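Local coordinates for protein cortical-lytic enzyme (Bacillus cereus, PDB 4S3J) that cleaves partially degraded spore-cortex peptidoglycan during germination, acting as an N-acetylglucosaminidase that recognises muramic acid delta-lactam, at residues A[212-218]-A[244-250]; A[200-204]-A[239-243]; A[234-238]-A[272-277]. All blocks are in the same frame, centred on the assembly; numbering follows the deposited sequence.

Contact 1. Residues A[212-218]-A[244-250]; sequences MRDIHFD and GYTLSTT
D214, S248 and H216 are hydrogen-bonded in a row on the barrel-interior face of two neighbouring parallel strands. S248 OG gives its proton to D214 OD2 (2.6 Å), on the carboxylate's syn lone pair, and receives the N-H of H216 ND1 (2.7 Å). Its chi1 of 60° sets OG between backbone N and carbonyl carbon, where both partners meet it. D214 OD1 takes a second hydroxyl, T246 OG1 (2.7 Å), on its anti lone pair. The imidazole is gripped edge-on at both nitrogens: H216 NE2 and T250 OG1 are hydrogen-bonded at 2.7 Å, which should fix the ring's rotation, while T249 CA lies over one ring face. These hydroxyls give the buried carboxylate and imidazole their polar partners.

Main-chain bonds alternate regularly, from T246 N to R213 O through to T250 N to F217 O (2.9 Å).

On the other face L247 CD1 meets the edge of the F217 ring at CE2 (3.6 Å). At the start of segment 244-250, I215 CD1 reaches the Y245 ring edge at CD2 (3.8 Å).

The barrel wall continues on both sides, through strand 168-177 next to 214-218 and strand 278-281 next to 246-251. Helix 227-240, which connects the pair in this beta-alpha-beta unit of the TIM barrel, covers F217 and T249 with Y230 and L234; D218 leads on to E220, the probable proton donor.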
loop_
_atom_site.group_PDB
_atom_site.type_symbol
_atom_site.label_atom_id
_atom_site.label_comp_id
_atom_site.label_asym_id
_atom_site.label_seq_id
_atom_site.Cartn_x
_atom_site.Cartn_y
_atom_site.Cartn_z
ATOM N N MET A 212 -16.107 14.813 -4.474
ATOM C CA MET A 212 -15.612 13.700 -3.687
ATOM C C MET A 212 -16.706 12.656 -3.500
ATOM O O MET A 212 -17.503 12.739 -2.568
ATOM C CB MET A 212 -15.078 14.197 -2.351
ATOM C CG MET A 212 -13.743 14.911 -2.469
ATOM S SD MET A 212 -13.429 15.899 -0.984
ATOM C CE MET A 212 -11.761 16.454 -1.286
ATOM N N ARG A 213 -16.759 11.683 -4.404
ATOM C CA ARG A 213 -17.885 10.757 -4.427
ATOM C C ARG A 213 -17.768 9.598 -3.436
ATOM O O ARG A 213 -18.698 8.815 -3.300
ATOM C CB ARG A 213 -18.101 10.225 -5.855
ATOM C CG ARG A 213 -18.588 11.298 -6.825
ATOM C CD ARG A 213 -18.861 10.743 -8.215
ATOM N NE ARG A 213 -17.657 10.598 -9.024
ATOM C CZ ARG A 213 -17.592 9.878 -10.139
ATOM N NH1 ARG A 213 -18.652 9.217 -10.580
ATOM N NH2 ARG A 213 -16.463 9.806 -10.817
ATOM N N ASP A 214 -16.641 9.476 -2.739
ATOM C CA ASP A 214 -16.545 8.548 -1.613
ATOM C C ASP A 214 -16.242 9.325 -0.344
ATOM O O ASP A 214 -15.300 10.113 -0.309
ATOM C CB ASP A 214 -15.451 7.496 -1.829
ATOM C CG ASP A 214 -15.338 6.521 -0.648
ATOM O OD1 ASP A 214 -16.200 5.623 -0.516
ATOM O OD2 ASP A 214 -14.392 6.643 0.157
ATOM N N ILE A 215 -17.052 9.100 0.684
ATOM C CA ILE A 215 -16.861 9.690 1.999
ATOM C C ILE A 215 -16.199 8.666 2.897
ATOM O O ILE A 215 -16.727 7.563 3.092
ATOM C CB ILE A 215 -18.205 10.146 2.626
ATOM C CG1 ILE A 215 -18.832 11.306 1.841
ATOM C CG2 ILE A 215 -17.977 10.695 4.038
ATOM C CD1 ILE A 215 -19.322 11.011 0.491
ATOM N N HIS A 216 -15.022 9.018 3.399
ATOM C CA HIS A 216 -14.193 8.091 4.149
ATOM C C HIS A 216 -13.932 8.550 5.584
ATOM O O HIS A 216 -13.316 9.588 5.791
ATOM C CB HIS A 216 -12.838 7.909 3.468
ATOM C CG HIS A 216 -11.982 6.877 4.130
ATOM N ND1 HIS A 216 -12.013 5.558 3.773
ATOM C CD2 HIS A 216 -11.109 6.970 5.168
ATOM C CE1 HIS A 216 -11.183 4.866 4.542
ATOM N NE2 HIS A 216 -10.633 5.707 5.399
ATOM N N PHE A 217 -14.361 7.753 6.562
ATOM C CA PHE A 217 -14.089 8.049 7.960
ATOM C C PHE A 217 -12.894 7.280 8.487
ATOM O O PHE A 217 -12.837 6.028 8.441
ATOM C CB PHE A 217 -15.318 7.759 8.815
ATOM C CG PHE A 217 -16.468 8.637 8.490
ATOM C CD1 PHE A 217 -16.515 9.929 8.983
ATOM C CD2 PHE A 217 -17.505 8.187 7.694
ATOM C CE1 PHE A 217 -17.557 10.759 8.679
ATOM C CE2 PHE A 217 -18.568 9.019 7.389
ATOM C CZ PHE A 217 -18.592 10.309 7.885
ATOM N N ASP A 218 -11.893 8.048 8.890
ATOM C CA ASP A 218 -10.764 7.513 9.619
ATOM C C ASP A 218 -10.882 8.000 11.055
ATOM O O ASP A 218 -10.239 8.975 11.445
ATOM C CB ASP A 218 -9.444 7.939 8.997
ATOM C CG ASP A 218 -8.250 7.364 9.736
ATOM O OD1 ASP A 218 -8.445 6.403 10.518
ATOM O OD2 ASP A 218 -7.122 7.849 9.516
ATOM N N GLY A 244 -24.662 7.602 -6.508
ATOM C CA GLY A 244 -23.369 7.890 -7.085
ATOM C C GLY A 244 -22.315 8.107 -6.023
ATOM O O GLY A 244 -21.130 8.162 -6.342
ATOM N N TYR A 245 -22.733 8.235 -4.767
ATOM C CA TYR A 245 -21.766 8.379 -3.682
ATOM C C TYR A 245 -21.629 7.056 -2.942
ATOM O O TYR A 245 -22.578 6.268 -2.881
ATOM C CB TYR A 245 -22.161 9.473 -2.677
ATOM C CG TYR A 245 -22.082 10.887 -3.213
ATOM C CD1 TYR A 245 -22.988 11.339 -4.166
ATOM C CD2 TYR A 245 -21.071 11.757 -2.807
ATOM C CE1 TYR A 245 -22.927 12.629 -4.659
ATOM C CE2 TYR A 245 -21.003 13.049 -3.297
ATOM C CZ TYR A 245 -21.928 13.477 -4.229
ATOM O OH TYR A 245 -21.854 14.755 -4.727
ATOM N N THR A 246 -20.460 6.846 -2.347
ATOM C CA THR A 246 -20.170 5.670 -1.534
ATOM C C THR A 246 -19.584 6.064 -0.177
ATOM O O THR A 246 -19.147 7.202 0.023
ATOM C CB THR A 246 -19.181 4.731 -2.228
ATOM O OG1 THR A 246 -17.984 5.448 -2.555
ATOM C CG2 THR A 246 -19.802 4.168 -3.479
ATOM N N LEU A 247 -19.548 5.091 0.728
ATOM C CA LEU A 247 -19.063 5.281 2.087
ATOM C C LEU A 247 -17.960 4.273 2.409
ATOM O O LEU A 247 -18.083 3.092 2.085
ATOM C CB LEU A 247 -20.225 5.117 3.063
ATOM C CG LEU A 247 -19.945 5.073 4.558
ATOM C CD1 LEU A 247 -19.357 6.419 5.030
ATOM C CD2 LEU A 247 -21.249 4.748 5.338
ATOM N N SER A 248 -16.881 4.736 3.039
ATOM C CA SER A 248 -15.816 3.838 3.443
ATOM C C SER A 248 -15.257 4.222 4.800
ATOM O O SER A 248 -15.494 5.333 5.287
ATOM C CB SER A 248 -14.695 3.820 2.387
ATOM O OG SER A 248 -14.133 5.111 2.200
ATOM N N THR A 249 -14.544 3.283 5.416
ATOM C CA THR A 249 -13.921 3.495 6.720
ATOM C C THR A 249 -12.541 2.862 6.829
ATOM O O THR A 249 -12.217 1.897 6.102
ATOM C CB THR A 249 -14.759 2.896 7.846
ATOM O OG1 THR A 249 -14.959 1.509 7.569
ATOM C CG2 THR A 249 -16.108 3.632 7.994
ATOM N N THR A 250 -11.755 3.386 7.768
ATOM C CA THR A 250 -10.497 2.789 8.178
ATOM C C THR A 250 -10.700 1.838 9.356
ATOM O O THR A 250 -11.378 2.169 10.330
ATOM C CB THR A 250 -9.468 3.881 8.575
ATOM O OG1 THR A 250 -9.111 4.638 7.413
ATOM C CG2 THR A 250 -8.213 3.263 9.192
#

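Contact 2. Residues A[200-204]-A[239-243]; sequences ITNIL and IRLPS
R240 and L241, where helix 227-240 of the TIM barrel ends, lean against T201, I200 and L204 of helix 193-210, its neighbour in the outer helical layer. The guanidinium of R240 is the flat group that organises the contact. I200 CG2 lies over one of its faces, 3.5 Å above the plane and displaced toward the rim, with R240 NH1 at 3.6 Å from this methyl. The threonine comes instead to the guanidinium edge: R240 NH2 donates to T201 OG1 over 3.0 Å, with an N-H...O angle of 158° and the oxygen only 7° out of the plane. One group thus offers an apolar face to a branched aliphatic side chain and an N-H at its rim to a hydroxyl. A bend at chi3 (63°) in an otherwise extended arginine chain turns the guanidinium toward the helix. T201 OG1 is also bonded to N197 O one helical turn earlier, so it links the arginine to the backbone of helix 193-210.

L204, one turn after I200, runs at about a right angle to the R240 side chain, its CD1 lying 4.2 Å from R240 NH2. Its other methyl turns to the residues that follow the helix, passing P242 CD loosely. On the barrel side, L241 also packs on I215, so L241 lies between L204 and strand 214-218. There the fit is tighter than ordinary van der Waals packing: L204 CD2 and L241 CD2 are 3.4 Å apart.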
loop_
_atom_site.group_PDB
_atom_site.type_symbol
_atom_site.label_atom_id
_atom_site.label_comp_id
_atom_site.label_asym_id
_atom_site.label_seq_id
_atom_site.Cartn_x
_atom_site.Cartn_y
_atom_site.Cartn_z
ATOM N N ILE A 200 -23.316 15.832 9.305
ATOM C CA ILE A 200 -23.586 15.073 8.085
ATOM C C ILE A 200 -23.980 16.030 6.960
ATOM O O ILE A 200 -23.572 15.864 5.821
ATOM C CB ILE A 200 -24.689 14.012 8.307
ATOM C CG1 ILE A 200 -24.201 12.977 9.318
ATOM C CG2 ILE A 200 -25.070 13.340 6.994
ATOM C CD1 ILE A 200 -25.234 11.980 9.745
ATOM N N THR A 201 -24.767 17.050 7.284
ATOM C CA THR A 201 -25.126 18.055 6.293
ATOM C C THR A 201 -23.884 18.728 5.711
ATOM O O THR A 201 -23.770 18.876 4.493
ATOM C CB THR A 201 -26.064 19.118 6.912
ATOM O OG1 THR A 201 -27.315 18.500 7.228
ATOM C CG2 THR A 201 -26.322 20.256 5.952
ATOM N N ASN A 202 -22.940 19.104 6.569
ATOM C CA ASN A 202 -21.721 19.778 6.110
ATOM C C ASN A 202 -20.822 18.861 5.284
ATOM O O ASN A 202 -20.166 19.305 4.336
ATOM C CB ASN A 202 -20.918 20.336 7.291
ATOM C CG ASN A 202 -21.543 21.583 7.876
ATOM O OD1 ASN A 202 -22.154 22.376 7.158
ATOM N ND2 ASN A 202 -21.402 21.761 9.187
ATOM N N ILE A 203 -20.779 17.591 5.675
ATOM C CA ILE A 203 -20.020 16.576 4.935
ATOM C C ILE A 203 -20.553 16.439 3.510
ATOM O O ILE A 203 -19.776 16.381 2.555
ATOM C CB ILE A 203 -20.081 15.214 5.655
ATOM C CG1 ILE A 203 -19.256 15.281 6.943
ATOM C CG2 ILE A 203 -19.573 14.077 4.748
ATOM C CD1 ILE A 203 -19.524 14.133 7.892
ATOM N N LEU A 204 -21.872 16.370 3.361
ATOM C CA LEU A 204 -22.463 16.216 2.035
ATOM C C LEU A 204 -22.211 17.446 1.164
ATOM O O LEU A 204 -21.919 17.308 -0.029
ATOM C CB LEU A 204 -23.961 15.967 2.136
ATOM C CG LEU A 204 -24.394 14.706 2.875
ATOM C CD1 LEU A 204 -25.909 14.683 3.057
ATOM C CD2 LEU A 204 -23.936 13.487 2.145
ATOM N N ILE A 239 -27.466 6.103 4.842
ATOM C CA ILE A 239 -28.834 6.289 4.387
ATOM C C ILE A 239 -28.995 7.629 3.675
ATOM O O ILE A 239 -29.746 7.712 2.719
ATOM C CB ILE A 239 -29.829 6.194 5.566
ATOM C CG1 ILE A 239 -29.870 4.762 6.110
ATOM C CG2 ILE A 239 -31.227 6.639 5.143
ATOM C CD1 ILE A 239 -30.499 4.649 7.501
ATOM N N ARG A 240 -28.224 8.646 4.063
ATOM C CA ARG A 240 -28.391 9.963 3.457
ATOM C C ARG A 240 -27.501 10.265 2.270
ATOM O O ARG A 240 -27.690 11.294 1.630
ATOM C CB ARG A 240 -28.144 11.059 4.505
ATOM C CG ARG A 240 -29.268 11.204 5.525
ATOM C CD ARG A 240 -28.941 12.231 6.609
ATOM N NE ARG A 240 -28.779 13.583 6.072
ATOM C CZ ARG A 240 -28.469 14.650 6.810
ATOM N NH1 ARG A 240 -28.307 14.532 8.124
ATOM N NH2 ARG A 240 -28.328 15.841 6.235
ATOM N N LEU A 241 -26.569 9.376 1.932
ATOM C CA LEU A 241 -25.718 9.632 0.768
ATOM C C LEU A 241 -26.533 9.428 -0.501
ATOM O O LEU A 241 -27.120 8.370 -0.677
ATOM C CB LEU A 241 -24.486 8.723 0.743
ATOM C CG LEU A 241 -23.426 8.936 1.819
ATOM C CD1 LEU A 241 -22.373 7.856 1.729
ATOM C CD2 LEU A 241 -22.798 10.283 1.647
ATOM N N PRO A 242 -26.538 10.420 -1.406
ATOM C CA PRO A 242 -27.233 10.278 -2.691
ATOM C C PRO A 242 -26.606 9.264 -3.652
ATOM O O PRO A 242 -25.487 8.761 -3.448
ATOM C CB PRO A 242 -27.182 11.691 -3.285
ATOM C CG PRO A 242 -26.103 12.383 -2.567
ATOM C CD PRO A 242 -26.034 11.790 -1.211
ATOM N N SER A 243 -27.364 8.945 -4.695
ATOM C CA SER A 243 -26.896 8.046 -5.733
ATOM C C SER A 243 -25.576 8.541 -6.317
ATOM O O SER A 243 -25.371 9.736 -6.546
ATOM C CB SER A 243 -27.953 7.899 -6.836
ATOM O OG SER A 243 -28.174 9.129 -7.502
#

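Contact 3. Residues A[234-238]-A[272-277]; sequences LRNVK and QGQIVD
I275 of segment 272-277 presses into the side of helix 227-240 and touches L234, R235 and K238, three residues on one flank of that helix. The apolar part of the contact centres on its two branches. I275 CD1 abuts the aliphatic stem of R235 at CG (3.4 Å), the two side chains crossing at about a right angle. I275 CG2 lies over the backbone at L234 O (3.7 Å) and touches two beta carbons, L234 CB at 4.1 Å and K238 CB at 3.9 Å. With chi1 at -57°, CG1 of I275 lies beside the backbone N and carries CD1 to the arginine, which puts CG2 anti to that N and against the neighbouring helix. Farther along, L234 CD1 rests against the side chain of Q272 at CG and CD, both 3.7 Å away. The amide oxygen of Q272 is itself bonded to T249 OG1, and the polar end of R235 turns to a salt bridge with E228.

The charged part lies beyond I275. K238 leaves its helix with CG anti to the backbone N, bends at chi2 (62°), and passes the carbonyl oxygen of I275 before its ammonium meets D277. K238 NZ and D277 OD2 form a salt bridge of 3.0 Å, the nitrogen approaching on the syn side but 24° out of the carboxylate plane. The same oxygen accepts the backbone N-H of L247, so D277 is held from a strand as well as from a helix, and the lysine probably stabilises its negative charge.

Within segment 272-277, Q272 O accepts from both I275 N and V276 N where the chain turns toward strand 278-281. Two successive outer helices packed side by side over the strands they flank are characteristic of the TIM barrel of glycosyl hydrolase family 18.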
loop_
_atom_site.group_PDB
_atom_site.type_symbol
_atom_site.label_atom_id
_atom_site.label_comp_id
_atom_site.label_asym_id
_atom_site.label_seq_id
_atom_site.Cartn_x
_atom_site.Cartn_y
_atom_site.Cartn_z
ATOM N N LEU A 234 -22.578 5.593 11.144
ATOM C CA LEU A 234 -22.298 5.134 9.791
ATOM C C LEU A 234 -23.598 4.789 9.068
ATOM O O LEU A 234 -23.747 5.137 7.892
ATOM C CB LEU A 234 -21.344 3.942 9.813
ATOM C CG LEU A 234 -19.912 4.276 10.269
ATOM C CD1 LEU A 234 -19.173 2.977 10.466
ATOM C CD2 LEU A 234 -19.174 5.185 9.275
ATOM N N ARG A 235 -24.567 4.190 9.770
ATOM C CA ARG A 235 -25.849 3.921 9.140
ATOM C C ARG A 235 -26.523 5.231 8.765
ATOM O O ARG A 235 -27.097 5.345 7.694
ATOM C CB ARG A 235 -26.789 3.100 10.043
ATOM C CG ARG A 235 -26.240 1.754 10.476
ATOM C CD ARG A 235 -27.211 0.942 11.335
ATOM N NE ARG A 235 -26.548 -0.269 11.817
ATOM C CZ ARG A 235 -26.164 -0.490 13.072
ATOM N NH1 ARG A 235 -26.413 0.400 14.031
ATOM N NH2 ARG A 235 -25.539 -1.622 13.378
ATOM N N ASN A 236 -26.449 6.232 9.643
ATOM C CA ASN A 236 -27.097 7.509 9.355
ATOM C C ASN A 236 -26.508 8.187 8.122
ATOM O O ASN A 236 -27.238 8.746 7.310
ATOM C CB ASN A 236 -26.993 8.453 10.548
ATOM C CG ASN A 236 -27.872 8.026 11.719
ATOM O OD1 ASN A 236 -28.796 7.219 11.570
ATOM N ND2 ASN A 236 -27.572 8.561 12.899
ATOM N N VAL A 237 -25.185 8.144 7.980
ATOM C CA VAL A 237 -24.549 8.715 6.797
ATOM C C VAL A 237 -24.925 7.923 5.545
ATOM O O VAL A 237 -25.290 8.510 4.528
ATOM C CB VAL A 237 -23.005 8.743 6.927
ATOM C CG1 VAL A 237 -22.376 9.245 5.632
ATOM C CG2 VAL A 237 -22.582 9.628 8.101
ATOM N N LYS A 238 -24.819 6.599 5.630
ATOM C CA LYS A 238 -25.101 5.721 4.486
ATOM C C LYS A 238 -26.502 5.979 3.945
ATOM O O LYS A 238 -26.705 6.085 2.731
ATOM C CB LYS A 238 -24.957 4.253 4.887
ATOM C CG LYS A 238 -25.237 3.282 3.743
ATOM C CD LYS A 238 -24.273 3.459 2.613
ATOM C CE LYS A 238 -24.541 2.453 1.526
ATOM N NZ LYS A 238 -23.804 2.839 0.307
ATOM N N GLN A 272 -19.593 -2.777 10.517
ATOM C CA GLN A 272 -19.195 -1.845 9.470
ATOM C C GLN A 272 -19.293 -2.511 8.103
ATOM O O GLN A 272 -19.751 -1.897 7.142
ATOM C CB GLN A 272 -17.774 -1.310 9.725
ATOM C CG GLN A 272 -17.677 -0.411 10.968
ATOM C CD GLN A 272 -16.441 0.484 10.987
ATOM O OE1 GLN A 272 -15.824 0.728 9.954
ATOM N NE2 GLN A 272 -16.063 0.944 12.177
ATOM N N GLY A 273 -18.914 -3.783 8.026
ATOM C CA GLY A 273 -18.953 -4.514 6.770
ATOM C C GLY A 273 -20.343 -4.605 6.162
ATOM O O GLY A 273 -20.512 -4.739 4.946
ATOM N N GLN A 274 -21.348 -4.542 7.026
ATOM C CA GLN A 274 -22.729 -4.584 6.605
ATOM C C GLN A 274 -23.216 -3.223 6.084
ATOM O O GLN A 274 -24.195 -3.146 5.346
ATOM C CB GLN A 274 -23.594 -5.074 7.775
ATOM C CG GLN A 274 -24.968 -5.550 7.372
ATOM C CD GLN A 274 -25.679 -6.284 8.495
ATOM O OE1 GLN A 274 -25.040 -6.843 9.387
ATOM N NE2 GLN A 274 -27.005 -6.292 8.453
ATOM N N ILE A 275 -22.569 -2.150 6.532
ATOM C CA ILE A 275 -22.986 -0.795 6.203
ATOM C C ILE A 275 -22.225 -0.179 5.030
ATOM O O ILE A 275 -22.816 0.419 4.139
ATOM C CB ILE A 275 -22.827 0.129 7.422
ATOM C CG1 ILE A 275 -23.631 -0.404 8.613
ATOM C CG2 ILE A 275 -23.268 1.553 7.083
ATOM C CD1 ILE A 275 -23.247 0.198 9.943
ATOM N N VAL A 276 -20.903 -0.256 5.068
ATOM C CA VAL A 276 -20.084 0.519 4.135
ATOM C C VAL A 276 -19.853 -0.163 2.772
ATOM O O VAL A 276 -20.107 -1.357 2.594
ATOM C CB VAL A 276 -18.705 0.844 4.766
ATOM C CG1 VAL A 276 -18.861 1.489 6.142
ATOM C CG2 VAL A 276 -17.846 -0.409 4.849
ATOM N N ASP A 277 -19.389 0.615 1.800
ATOM C CA ASP A 277 -19.044 0.085 0.483
ATOM C C ASP A 277 -17.688 -0.603 0.488
ATOM O O ASP A 277 -17.521 -1.634 -0.164
ATOM C CB ASP A 277 -19.082 1.208 -0.552
ATOM C CG ASP A 277 -20.493 1.706 -0.806
ATOM O OD1 ASP A 277 -21.219 1.019 -1.554
ATOM O OD2 ASP A 277 -20.896 2.739 -0.227
#

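In the fold
Contact 1 is buried in the barrel wall, contact 3 is partly buried in the helical layer, and contact 2 lies at the surface. Helix 227-240 serves both outer contacts, meeting helix 193-210 in contact 2 and helix 269-275 in contact 3, and it connects the two strands of contact 1. Chemistry follows depth: main-chain bonds and a buried network of hydroxyls, carboxylate and imidazole inside, but long basic side chains with aliphatic packing outside. Contact 2 uses a single arginine-to-hydroxyl bond, contact 3 a salt bridge. L241 packs against I215 and L247, while Q272 and D277 bond to T249 and L247, joining both helix contacts to the strands.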